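Local coordinates for glucose-inhibited division protein A-related protein, probable oxidoreductase (Thermus thermophilus, PDB 2CUL), which binds flavin-adenine dinucleotide in a Rossmann-type fold and, as a small relative of the GidA proteins, is probably an oxidoreductase, at residues 87-97 with 104-113; 186-194 with 219-227. All coordinates share one frame; numbering follows the deposited sequence.

Contact 1 of 2, residues 87-97 with 104-113; sequences FQATATGLLLE and VRTWEGPPAR. With FAD (flavin-adenine dinucleotide), chain B.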
loop_
_atom_site.group_PDB
_atom_site.type_symbol
_atom_site.label_atom_id
_atom_site.label_comp_id
_atom_site.label_asym_id
_atom_site.label_seq_id
_atom_site.Cartn_x
_atom_site.Cartn_y
_atom_site.Cartn_z
ATOM N N PHE A 87 -3.039 0.405 -12.285
ATOM C CA PHE A 87 -3.029 1.685 -12.980
ATOM C C PHE A 87 -2.460 2.804 -12.123
ATOM O O PHE A 87 -2.394 2.698 -10.894
ATOM C CB PHE A 87 -4.445 2.033 -13.476
ATOM C CG PHE A 87 -5.450 2.235 -12.376
ATOM C CD1 PHE A 87 -5.735 3.514 -11.905
ATOM C CD2 PHE A 87 -6.118 1.149 -11.815
ATOM C CE1 PHE A 87 -6.671 3.714 -10.895
ATOM C CE2 PHE A 87 -7.058 1.336 -10.798
ATOM C CZ PHE A 87 -7.335 2.622 -10.338
ATOM N N GLN A 88 -2.032 3.871 -12.788
ATOM C CA GLN A 88 -1.437 5.013 -12.103
ATOM C C GLN A 88 -2.460 6.087 -11.786
ATOM O O GLN A 88 -3.279 6.455 -12.623
ATOM C CB GLN A 88 -0.323 5.621 -12.964
ATOM C CG GLN A 88 0.443 6.786 -12.315
ATOM C CD GLN A 88 -0.391 8.059 -12.185
ATOM O OE1 GLN A 88 -1.113 8.439 -13.110
ATOM N NE2 GLN A 88 -0.284 8.732 -11.038
ATOM N N ALA A 89 -2.406 6.572 -10.554
ATOM C CA ALA A 89 -3.276 7.644 -10.098
ATOM C C ALA A 89 -2.797 8.017 -8.708
ATOM O O ALA A 89 -2.237 7.181 -7.996
ATOM C CB ALA A 89 -4.731 7.183 -10.061
ATOM N N THR A 90 -2.989 9.277 -8.334
ATOM C CA THR A 90 -2.573 9.746 -7.016
ATOM C C THR A 90 -3.803 9.997 -6.153
ATOM O O THR A 90 -4.527 10.968 -6.368
ATOM C CB THR A 90 -1.771 11.052 -7.122
ATOM O OG1 THR A 90 -0.674 10.864 -8.026
ATOM C CG2 THR A 90 -1.230 11.449 -5.757
ATOM N N ALA A 91 -4.050 9.119 -5.184
ATOM C CA ALA A 91 -5.204 9.278 -4.310
ATOM C C ALA A 91 -5.038 10.540 -3.476
ATOM O O ALA A 91 -3.999 10.757 -2.853
ATOM C CB ALA A 91 -5.362 8.060 -3.402
ATOM N N THR A 92 -6.075 11.369 -3.461
ATOM C CA THR A 92 -6.027 12.624 -2.722
ATOM C C THR A 92 -7.094 12.724 -1.639
ATOM O O THR A 92 -7.092 13.664 -0.844
ATOM C CB THR A 92 -6.201 13.822 -3.675
ATOM O OG1 THR A 92 -7.409 13.657 -4.430
ATOM C CG2 THR A 92 -5.016 13.930 -4.624
ATOM N N GLY A 93 -8.007 11.763 -1.611
ATOM C CA GLY A 93 -9.058 11.792 -0.611
ATOM C C GLY A 93 -10.011 10.625 -0.749
ATOM O O GLY A 93 -9.950 9.873 -1.719
ATOM N N LEU A 94 -10.895 10.468 0.227
ATOM C CA LEU A 94 -11.853 9.373 0.201
ATOM C C LEU A 94 -13.177 9.775 -0.438
ATOM O O LEU A 94 -13.716 10.845 -0.142
ATOM C CB LEU A 94 -12.124 8.878 1.627
ATOM C CG LEU A 94 -10.920 8.432 2.464
ATOM C CD1 LEU A 94 -11.412 7.887 3.799
ATOM C CD2 LEU A 94 -10.128 7.365 1.715
ATOM N N LEU A 95 -13.688 8.937 -1.337
ATOM C CA LEU A 95 -14.983 9.205 -1.952
ATOM C C LEU A 95 -15.995 8.638 -0.967
ATOM O O LEU A 95 -15.951 7.452 -0.644
ATOM C CB LEU A 95 -15.125 8.481 -3.292
ATOM C CG LEU A 95 -14.369 9.023 -4.499
ATOM C CD1 LEU A 95 -14.663 8.137 -5.704
ATOM C CD2 LEU A 95 -14.802 10.456 -4.781
ATOM N N LEU A 96 -16.907 9.479 -0.494
ATOM C CA LEU A 96 -17.891 9.032 0.481
ATOM C C LEU A 96 -19.341 9.168 0.049
ATOM O O LEU A 96 -19.711 10.090 -0.676
ATOM C CB LEU A 96 -17.728 9.813 1.791
ATOM C CG LEU A 96 -16.354 9.878 2.464
ATOM C CD1 LEU A 96 -16.457 10.730 3.730
ATOM C CD2 LEU A 96 -15.875 8.477 2.804
ATOM N N GLU A 97 -20.150 8.221 0.502
ATOM C CA GLU A 97 -21.587 8.238 0.278
ATOM C C GLU A 97 -22.040 8.047 1.719
ATOM O O GLU A 97 -22.122 6.923 2.223
ATOM C CB GLU A 97 -22.035 7.078 -0.616
ATOM C CG GLU A 97 -21.410 7.129 -2.001
ATOM C CD GLU A 97 -22.078 6.204 -3.003
ATOM O OE1 GLU A 97 -22.594 5.142 -2.597
ATOM O OE2 GLU A 97 -22.070 6.540 -4.206
ATOM N N VAL A 104 -11.831 6.539 -4.152
ATOM C CA VAL A 104 -10.955 7.650 -3.807
ATOM C C VAL A 104 -10.929 8.687 -4.910
ATOM O O VAL A 104 -11.164 8.376 -6.079
ATOM C CB VAL A 104 -9.482 7.212 -3.564
ATOM C CG1 VAL A 104 -9.392 6.288 -2.358
ATOM C CG2 VAL A 104 -8.918 6.545 -4.817
ATOM N N ARG A 105 -10.668 9.929 -4.523
ATOM C CA ARG A 105 -10.540 11.006 -5.485
ATOM C C ARG A 105 -9.074 10.937 -5.890
ATOM O O ARG A 105 -8.246 10.436 -5.125
ATOM C CB ARG A 105 -10.816 12.364 -4.834
ATOM C CG ARG A 105 -12.251 12.577 -4.405
ATOM C CD ARG A 105 -12.529 14.053 -4.141
ATOM N NE ARG A 105 -11.725 14.599 -3.049
ATOM C CZ ARG A 105 -11.797 14.187 -1.787
ATOM N NH1 ARG A 105 -12.636 13.215 -1.450
ATOM N NH2 ARG A 105 -11.044 14.761 -0.857
ATOM N N THR A 106 -8.747 11.405 -7.088
ATOM C CA THR A 106 -7.355 11.399 -7.524
ATOM C C THR A 106 -6.957 12.797 -7.966
ATOM O O THR A 106 -7.793 13.589 -8.407
ATOM C CB THR A 106 -7.096 10.407 -8.685
ATOM O OG1 THR A 106 -7.719 10.884 -9.884
ATOM C CG2 THR A 106 -7.646 9.030 -8.335
ATOM N N TRP A 107 -5.672 13.097 -7.838
ATOM C CA TRP A 107 -5.156 14.407 -8.195
ATOM C C TRP A 107 -5.388 14.720 -9.665
ATOM O O TRP A 107 -5.728 15.848 -10.030
ATOM C CB TRP A 107 -3.659 14.481 -7.905
ATOM C CG TRP A 107 -3.154 15.885 -7.847
ATOM C CD1 TRP A 107 -3.166 16.716 -6.762
ATOM C CD2 TRP A 107 -2.617 16.649 -8.932
ATOM N NE1 TRP A 107 -2.669 17.950 -7.106
ATOM C CE2 TRP A 107 -2.324 17.936 -8.433
ATOM C CE3 TRP A 107 -2.355 16.371 -10.281
ATOM C CZ2 TRP A 107 -1.784 18.946 -9.234
ATOM C CZ3 TRP A 107 -1.817 17.376 -11.079
ATOM C CH2 TRP A 107 -1.538 18.647 -10.550
ATOM N N GLU A 108 -5.200 13.707 -10.502
ATOM C CA GLU A 108 -5.365 13.861 -11.935
ATOM C C GLU A 108 -6.810 14.134 -12.340
ATOM O O GLU A 108 -7.071 14.583 -13.458
ATOM C CB GLU A 108 -4.819 12.620 -12.646
ATOM C CG GLU A 108 -3.318 12.359 -12.401
ATOM C CD GLU A 108 -2.981 11.695 -11.057
ATOM O OE1 GLU A 108 -3.895 11.288 -10.309
ATOM O OE2 GLU A 108 -1.773 11.568 -10.756
ATOM N N GLY A 109 -7.744 13.862 -11.429
ATOM C CA GLY A 109 -9.148 14.124 -11.702
ATOM C C GLY A 109 -10.133 12.967 -11.640
ATOM O O GLY A 109 -11.117 13.034 -10.905
ATOM N N PRO A 110 -9.905 11.889 -12.399
ATOM C CA PRO A 110 -10.825 10.747 -12.391
ATOM C C PRO A 110 -10.915 9.975 -11.081
ATOM O O PRO A 110 -9.902 9.539 -10.533
ATOM C CB PRO A 110 -10.286 9.857 -13.512
ATOM C CG PRO A 110 -9.577 10.826 -14.421
ATOM C CD PRO A 110 -8.874 11.722 -13.436
ATOM N N PRO A 111 -12.132 9.804 -10.552
ATOM C CA PRO A 111 -12.242 9.050 -9.302
ATOM C C PRO A 111 -12.096 7.560 -9.604
ATOM O O PRO A 111 -12.324 7.122 -10.735
ATOM C CB PRO A 111 -13.641 9.407 -8.807
ATOM C CG PRO A 111 -14.401 9.640 -10.081
ATOM C CD PRO A 111 -13.417 10.432 -10.910
ATOM N N ALA A 112 -11.692 6.791 -8.598
ATOM C CA ALA A 112 -11.548 5.346 -8.737
ATOM C C ALA A 112 -12.489 4.766 -7.693
ATOM O O ALA A 112 -12.489 5.207 -6.544
ATOM C CB ALA A 112 -10.114 4.923 -8.460
ATOM N N ARG A 113 -13.289 3.781 -8.084
ATOM C CA ARG A 113 -14.254 3.195 -7.162
ATOM C C ARG A 113 -14.072 1.706 -6.916
ATOM O O ARG A 113 -13.574 0.973 -7.772
ATOM C CB ARG A 113 -15.672 3.455 -7.680
ATOM C CG ARG A 113 -16.023 4.931 -7.775
ATOM C CD ARG A 113 -17.252 5.157 -8.642
ATOM N NE ARG A 113 -17.566 6.577 -8.764
ATOM C CZ ARG A 113 -18.202 7.285 -7.837
ATOM N NH1 ARG A 113 -18.603 6.704 -6.713
ATOM N NH2 ARG A 113 -18.428 8.576 -8.029
HETATM P PA FAD B . 5.250 0.503 0.427
HETATM O O1A FAD B . 6.045 1.710 0.703
HETATM O O2A FAD B . 5.932 -0.739 -0.023
HETATM O O5B FAD B . 4.135 0.843 -0.662
HETATM C C5B FAD B . 3.305 1.996 -0.503
HETATM C C4B FAD B . 2.800 2.340 -1.899
HETATM O O4B FAD B . 1.716 3.255 -1.736
HETATM C C3B FAD B . 3.836 3.045 -2.797
HETATM O O3B FAD B . 3.931 2.443 -4.070
HETATM C C2B FAD B . 3.341 4.461 -2.838
HETATM O O2B FAD B . 3.760 5.230 -3.942
HETATM C C1B FAD B . 1.832 4.254 -2.739
HETATM N N9A FAD B . 1.073 5.420 -2.294
HETATM C C8A FAD B . 1.218 6.102 -1.108
HETATM N N7A FAD B . 0.370 7.118 -1.006
HETATM C C5A FAD B . -0.354 7.085 -2.181
HETATM C C6A FAD B . -1.401 7.902 -2.670
HETATM N N6A FAD B . -1.904 8.929 -2.007
HETATM N N1A FAD B . -1.921 7.593 -3.917
HETATM C C2A FAD B . -1.418 6.529 -4.630
HETATM N N3A FAD B . -0.415 5.712 -4.213
HETATM C C4A FAD B . 0.081 6.033 -2.988
HETATM N N1 FAD B . 11.714 -3.467 5.691
HETATM C C2 FAD B . 12.619 -4.431 5.312
HETATM O O2 FAD B . 12.329 -5.603 5.330
HETATM N N3 FAD B . 13.897 -4.024 4.897
HETATM C C4 FAD B . 14.316 -2.712 4.847
HETATM O O4 FAD B . 15.471 -2.421 4.466
HETATM C C4X FAD B . 13.389 -1.725 5.240
HETATM N N5 FAD B . 13.742 -0.383 5.223
HETATM C C5X FAD B . 12.838 0.590 5.608
HETATM C C6 FAD B . 13.217 1.932 5.583
HETATM C C7 FAD B . 12.339 2.967 5.956
HETATM C C7M FAD B . 12.815 4.397 5.900
HETATM C C8 FAD B . 11.007 2.610 6.376
HETATM C C8M FAD B . 10.003 3.655 6.783
HETATM C C9 FAD B . 10.608 1.252 6.413
HETATM C C9A FAD B . 11.503 0.216 6.034
HETATM N N10 FAD B . 11.140 -1.177 6.054
HETATM C C10 FAD B . 12.082 -2.145 5.660
HETATM C "C1'" FAD B . 9.768 -1.644 6.505
HETATM C "C2'" FAD B . 8.756 -2.136 5.446
HETATM O "O2'" FAD B . 9.114 -3.425 5.025
HETATM C "C3'" FAD B . 8.676 -1.207 4.217
HETATM O "O3'" FAD B . 8.305 0.118 4.595
HETATM C "C4'" FAD B . 7.636 -1.671 3.178
HETATM O "O4'" FAD B . 7.802 -0.973 1.946
HETATM C "C5'" FAD B . 6.223 -1.443 3.750
HETATM O "O5'" FAD B . 5.243 -1.916 2.811
HETATM P P FAD B . 3.926 -1.104 2.467
HETATM O O1P FAD B . 3.201 -1.966 1.518
HETATM O O2P FAD B . 3.190 -0.720 3.719
HETATM O O3P FAD B . 4.415 0.224 1.778
HETATM O O HOH W 1 -7.486 16.059 -5.970
HETATM O O HOH W 2 -8.819 16.129 -1.331
#

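Contact 2 of 2, residues 186-194 with 219-227; sequences EEWEEKTFR and EGKRLAEHL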
loop_
_atom_site.group_PDB
_atom_site.type_symbol
_atom_site.label_atom_id
_atom_site.label_comp_id
_atom_site.label_asym_id
_atom_site.label_seq_id
_atom_site.Cartn_x
_atom_site.Cartn_y
_atom_site.Cartn_z
ATOM N N GLU A 186 -6.209 2.346 17.586
ATOM C CA GLU A 186 -7.636 2.327 17.907
ATOM C C GLU A 186 -8.526 2.470 16.675
ATOM O O GLU A 186 -9.703 2.129 16.716
ATOM C CB GLU A 186 -7.961 3.434 18.919
ATOM C CG GLU A 186 -9.441 3.602 19.263
ATOM C CD GLU A 186 -10.091 2.329 19.784
ATOM O OE1 GLU A 186 -9.476 1.635 20.620
ATOM O OE2 GLU A 186 -11.230 2.032 19.366
ATOM N N GLU A 187 -7.961 2.968 15.579
ATOM C CA GLU A 187 -8.721 3.144 14.344
ATOM C C GLU A 187 -8.863 1.836 13.582
ATOM O O GLU A 187 -9.782 1.662 12.785
ATOM C CB GLU A 187 -8.003 4.123 13.410
ATOM C CG GLU A 187 -7.764 5.505 13.968
ATOM C CD GLU A 187 -8.963 6.407 13.809
ATOM O OE1 GLU A 187 -10.039 5.920 13.394
ATOM O OE2 GLU A 187 -8.826 7.606 14.107
ATOM N N TRP A 188 -7.950 0.914 13.848
ATOM C CA TRP A 188 -7.879 -0.340 13.114
ATOM C C TRP A 188 -8.287 -1.613 13.854
ATOM O O TRP A 188 -7.906 -1.823 15.001
ATOM C CB TRP A 188 -6.440 -0.462 12.613
ATOM C CG TRP A 188 -6.157 -1.524 11.616
ATOM C CD1 TRP A 188 -6.617 -1.596 10.332
ATOM C CD2 TRP A 188 -5.246 -2.612 11.779
ATOM N NE1 TRP A 188 -6.036 -2.658 9.681
ATOM C CE2 TRP A 188 -5.190 -3.300 10.548
ATOM C CE3 TRP A 188 -4.463 -3.071 12.847
ATOM C CZ2 TRP A 188 -4.382 -4.425 10.352
ATOM C CZ3 TRP A 188 -3.656 -4.192 12.654
ATOM C CH2 TRP A 188 -3.625 -4.853 11.413
ATOM N N GLU A 189 -9.073 -2.453 13.184
ATOM C CA GLU A 189 -9.501 -3.734 13.742
ATOM C C GLU A 189 -8.594 -4.792 13.112
ATOM O O GLU A 189 -8.785 -5.182 11.962
ATOM C CB GLU A 189 -10.968 -4.001 13.394
ATOM C CG GLU A 189 -11.523 -5.308 13.940
ATOM C CD GLU A 189 -13.041 -5.383 13.850
ATOM O OE1 GLU A 189 -13.594 -5.184 12.745
ATOM O OE2 GLU A 189 -13.684 -5.645 14.890
ATOM N N GLU A 190 -7.603 -5.242 13.874
ATOM C CA GLU A 190 -6.623 -6.217 13.400
ATOM C C GLU A 190 -7.170 -7.473 12.721
ATOM O O GLU A 190 -6.619 -7.929 11.721
ATOM C CB GLU A 190 -5.708 -6.626 14.557
ATOM C CG GLU A 190 -4.497 -7.437 14.138
ATOM C CD GLU A 190 -3.626 -7.828 15.317
ATOM O OE1 GLU A 190 -3.215 -6.928 16.078
ATOM O OE2 GLU A 190 -3.350 -9.034 15.480
ATOM N N LYS A 191 -8.251 -8.029 13.253
ATOM C CA LYS A 191 -8.824 -9.250 12.690
ATOM C C LYS A 191 -9.473 -9.083 11.317
ATOM O O LYS A 191 -9.472 -10.014 10.511
ATOM C CB LYS A 191 -9.865 -9.833 13.650
ATOM C CG LYS A 191 -9.333 -10.186 15.029
ATOM C CD LYS A 191 -10.453 -10.684 15.934
ATOM C CE LYS A 191 -11.528 -9.620 16.125
ATOM N NZ LYS A 191 -12.659 -10.102 16.965
ATOM N N THR A 192 -10.018 -7.900 11.055
ATOM C CA THR A 192 -10.712 -7.625 9.799
ATOM C C THR A 192 -10.043 -6.589 8.905
ATOM O O THR A 192 -10.458 -6.397 7.763
ATOM C CB THR A 192 -12.129 -7.121 10.077
ATOM O OG1 THR A 192 -12.053 -5.895 10.818
ATOM C CG2 THR A 192 -12.911 -8.145 10.889
ATOM N N PHE A 193 -9.036 -5.906 9.439
ATOM C CA PHE A 193 -8.314 -4.864 8.706
ATOM C C PHE A 193 -9.167 -3.614 8.527
ATOM O O PHE A 193 -8.780 -2.686 7.826
ATOM C CB PHE A 193 -7.877 -5.379 7.333
ATOM C CG PHE A 193 -6.824 -6.446 7.393
ATOM C CD1 PHE A 193 -5.475 -6.111 7.413
ATOM C CD2 PHE A 193 -7.184 -7.789 7.451
ATOM C CE1 PHE A 193 -4.494 -7.100 7.490
ATOM C CE2 PHE A 193 -6.212 -8.785 7.529
ATOM C CZ PHE A 193 -4.866 -8.439 7.548
ATOM N N ARG A 194 -10.323 -3.586 9.178
ATOM C CA ARG A 194 -11.227 -2.452 9.058
ATOM C C ARG A 194 -10.787 -1.185 9.783
ATOM O O ARG A 194 -10.273 -1.236 10.902
ATOM C CB ARG A 194 -12.616 -2.835 9.583
ATOM C CG ARG A 194 -13.396 -3.789 8.694
ATOM C CD ARG A 194 -14.218 -3.031 7.662
ATOM N NE ARG A 194 -15.307 -2.282 8.287
ATOM C CZ ARG A 194 -15.375 -0.954 8.353
ATOM N NH1 ARG A 194 -16.409 -0.376 8.950
ATOM N NH2 ARG A 194 -14.425 -0.202 7.812
ATOM N N GLU A 219 0.790 -9.867 5.921
ATOM C CA GLU A 219 -0.395 -9.075 6.215
ATOM C C GLU A 219 -1.280 -8.913 4.987
ATOM O O GLU A 219 -2.503 -8.974 5.090
ATOM C CB GLU A 219 0.006 -7.713 6.781
ATOM C CG GLU A 219 0.427 -7.800 8.240
ATOM C CD GLU A 219 -0.736 -8.189 9.136
ATOM O OE1 GLU A 219 -1.541 -7.300 9.479
ATOM O OE2 GLU A 219 -0.858 -9.384 9.483
ATOM N N GLY A 220 -0.662 -8.716 3.825
ATOM C CA GLY A 220 -1.428 -8.573 2.600
ATOM C C GLY A 220 -2.185 -9.848 2.276
ATOM O O GLY A 220 -3.338 -9.805 1.841
ATOM N N LYS A 221 -1.535 -10.991 2.481
ATOM C CA LYS A 221 -2.173 -12.276 2.223
ATOM C C LYS A 221 -3.312 -12.502 3.216
ATOM O O LYS A 221 -4.374 -13.007 2.852
ATOM C CB LYS A 221 -1.155 -13.413 2.337
ATOM C CG LYS A 221 -1.749 -14.786 2.048
ATOM C CD LYS A 221 -0.685 -15.863 1.998
ATOM C CE LYS A 221 -1.286 -17.196 1.580
ATOM N NZ LYS A 221 -0.261 -18.275 1.538
ATOM N N ARG A 222 -3.086 -12.125 4.473
ATOM C CA ARG A 222 -4.100 -12.289 5.513
ATOM C C ARG A 222 -5.333 -11.456 5.180
ATOM O O ARG A 222 -6.467 -11.890 5.393
ATOM C CB ARG A 222 -3.535 -11.872 6.876
ATOM C CG ARG A 222 -4.430 -12.215 8.066
ATOM C CD ARG A 222 -3.679 -12.060 9.388
ATOM N NE ARG A 222 -3.439 -10.668 9.771
ATOM C CZ ARG A 222 -4.351 -9.865 10.315
ATOM N NH1 ARG A 222 -5.583 -10.305 10.546
ATOM N NH2 ARG A 222 -4.025 -8.622 10.645
ATOM N N LEU A 223 -5.111 -10.253 4.665
ATOM C CA LEU A 223 -6.221 -9.391 4.285
ATOM C C LEU A 223 -6.963 -10.023 3.116
ATOM O O LEU A 223 -8.190 -10.052 3.093
ATOM C CB LEU A 223 -5.719 -7.998 3.888
ATOM C CG LEU A 223 -6.727 -7.108 3.150
ATOM C CD1 LEU A 223 -7.974 -6.897 4.004
ATOM C CD2 LEU A 223 -6.071 -5.775 2.811
ATOM N N ALA A 224 -6.211 -10.527 2.141
ATOM C CA ALA A 224 -6.825 -11.157 0.974
ATOM C C ALA A 224 -7.712 -12.318 1.410
ATOM O O ALA A 224 -8.835 -12.471 0.928
ATOM C CB ALA A 224 -5.745 -11.646 0.009
ATOM N N GLU A 225 -7.207 -13.137 2.329
ATOM C CA GLU A 225 -7.975 -14.275 2.817
ATOM C C GLU A 225 -9.240 -13.821 3.533
ATOM O O GLU A 225 -10.286 -14.456 3.414
ATOM C CB GLU A 225 -7.119 -15.133 3.746
ATOM C CG GLU A 225 -5.881 -15.702 3.063
ATOM C CD GLU A 225 -5.012 -16.519 4.000
ATOM O OE1 GLU A 225 -4.740 -16.047 5.123
ATOM O OE2 GLU A 225 -4.591 -17.627 3.609
ATOM N N HIS A 226 -9.151 -12.722 4.277
ATOM C CA HIS A 226 -10.320 -12.209 4.979
ATOM C C HIS A 226 -11.371 -11.709 3.991
ATOM O O HIS A 226 -12.556 -12.029 4.114
ATOM C CB HIS A 226 -9.934 -11.065 5.920
ATOM C CG HIS A 226 -11.115 -10.338 6.486
ATOM N ND1 HIS A 226 -11.996 -10.925 7.369
ATOM C CD2 HIS A 226 -11.592 -9.092 6.253
ATOM C CE1 HIS A 226 -12.965 -10.074 7.654
ATOM N NE2 HIS A 226 -12.745 -8.954 6.989
ATOM N N LEU A 227 -10.936 -10.923 3.011
ATOM C CA LEU A 227 -11.847 -10.377 2.013
ATOM C C LEU A 227 -12.506 -11.471 1.182
ATOM O O LEU A 227 -13.670 -11.347 0.794
ATOM C CB LEU A 227 -11.104 -9.402 1.096
ATOM C CG LEU A 227 -10.604 -8.120 1.771
ATOM C CD1 LEU A 227 -9.785 -7.293 0.793
ATOM C CD2 LEU A 227 -11.800 -7.322 2.278
HETATM O O HOH W 3 -7.367 -12.349 9.803
#

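Contact 1 of 2, residues 87-97 with 104-113
Glu108 reaches back from the type I turn Thr106-Gly109 and lays its carboxylate against residues 88-90, its chain bent at chi2 (79°). Glu108 OE1 takes the backbone N-H of Thr90 on its syn side, with Thr90 N at 3.0 Å, in a nearly straight bond. Glu108 OE2 is met by Gln88 NE2 at 3.2 Å from above the carboxylate plane, the amide standing 73° to that plane; the same NE2 also serves Gln34 O. Thr90 OG1 lies 3.0 Å from Glu108 OE2, the two side chains crossing at about a right angle. Beside this polar cluster, Thr92 sets CG2 at the in-plane edge of the Trp107 ring, with Thr92 CG2 3.6 Å from Trp107 CB.

At the other end, Arg105 folds back at chi3 (-62°) and spreads its guanidinium over Gly93, whose CA sits over one face, offset toward the rim. A CB on Gly93 would collide with Arg105 NH2, so glycine gives the arginine its room. Arg105 NH2 pairs with Asp152 and shares a water with Thr92 O, while Leu94 O lies at the guanidinium edge. Leu95 fills the angle between the strands: Leu95 CD2 presses on Arg105 CG (3.3 Å), Leu95 CD1 on Pro111 CB (3.5 Å).

Antiparallel backbone bonds, Thr92 N to Arg105 O and Arg105 N to Gly93 O, tie this beta hairpin together. Ala91 turns its own N and O to the adenine, Ala91 N donating to FAD N1A and Ala91 O accepting from FAD N6A, each at 2.9 Å. The hydrogen bonds from Ala91 to adenine are thus all main-chain, and Glu108 takes the Thr90 N-H right beside them, consistent with its fixing the backbone of residues 88-90.

Contact 2 of 2, residues 186-194 with 219-227
The Phe193 ring lies between Leu223, whose CB stands over the centre of one face, 3.6 Å from the Phe193 ring centroid in a CH-pi contact, and Glu190 O, offset over the other; Arg222 CG is at its edge. One face of the Arg222 guanidinium is turned to the CZ end of that ring, the planes 28° apart, and its edge is taken mostly by polar partners. Arg222 NH1 and NH2 both grip Glu190 O, at 2.8 and 2.9 Å, coming from one side of the carbonyl plane. Arg222 NE and NH2 hold Glu219 side-on, Arg222 NE to Glu219 OE2 at 2.9 Å, in a salt bridge along the helix. The bend at chi3 (73°) turns the guanidinium toward Glu219 and Glu190 O. Trp188 CH2 is the apolar neighbour at its edge, and a water links Arg222 NH1 to Lys191 O. Thr192 CA lies over a face of the His226 ring in a CH-pi contact, 3.9 Å from its centroid.

A leucine in place of Arg222 would probably leave Glu190 O without its two donors and Glu219 without the side-on grip, to rely on Arg209.

Phe193 and Arg194 both face Glu189, forming a G1 beta bulge in the short 188-189/194-195 hairpin. The hairpin packs on helix 213-230 through Phe193, Thr192 and the Glu190 carbonyl; Phe193 also touches Tyr202 of strand 201-203, and Leu223 reaches Thr18 of helix 13-24 and Val118 of strand 116-119.

Overall arrangement
The two contacts lie in different parts of the chain, their centres 22 Å apart and their nearest atoms about 10 Å apart, and they follow one another in sequence. Contact 1 belongs to the seven-stranded mixed sheet, at the end carrying strand 112-113; contact 2 packs helix 213-230 and a small hairpin by the opposite outer strand, 201-203. The FAD meets contact 1 at its adenine end, where Ala91 hydrogen-bonds the base and Ala89 and Thr90 also line the pocket. Contact 2 stays back from the cofactor, the Glu219 side chain about 8 Å away, although Tyr213 at the start of the same helix bonds the FAD through its backbone N.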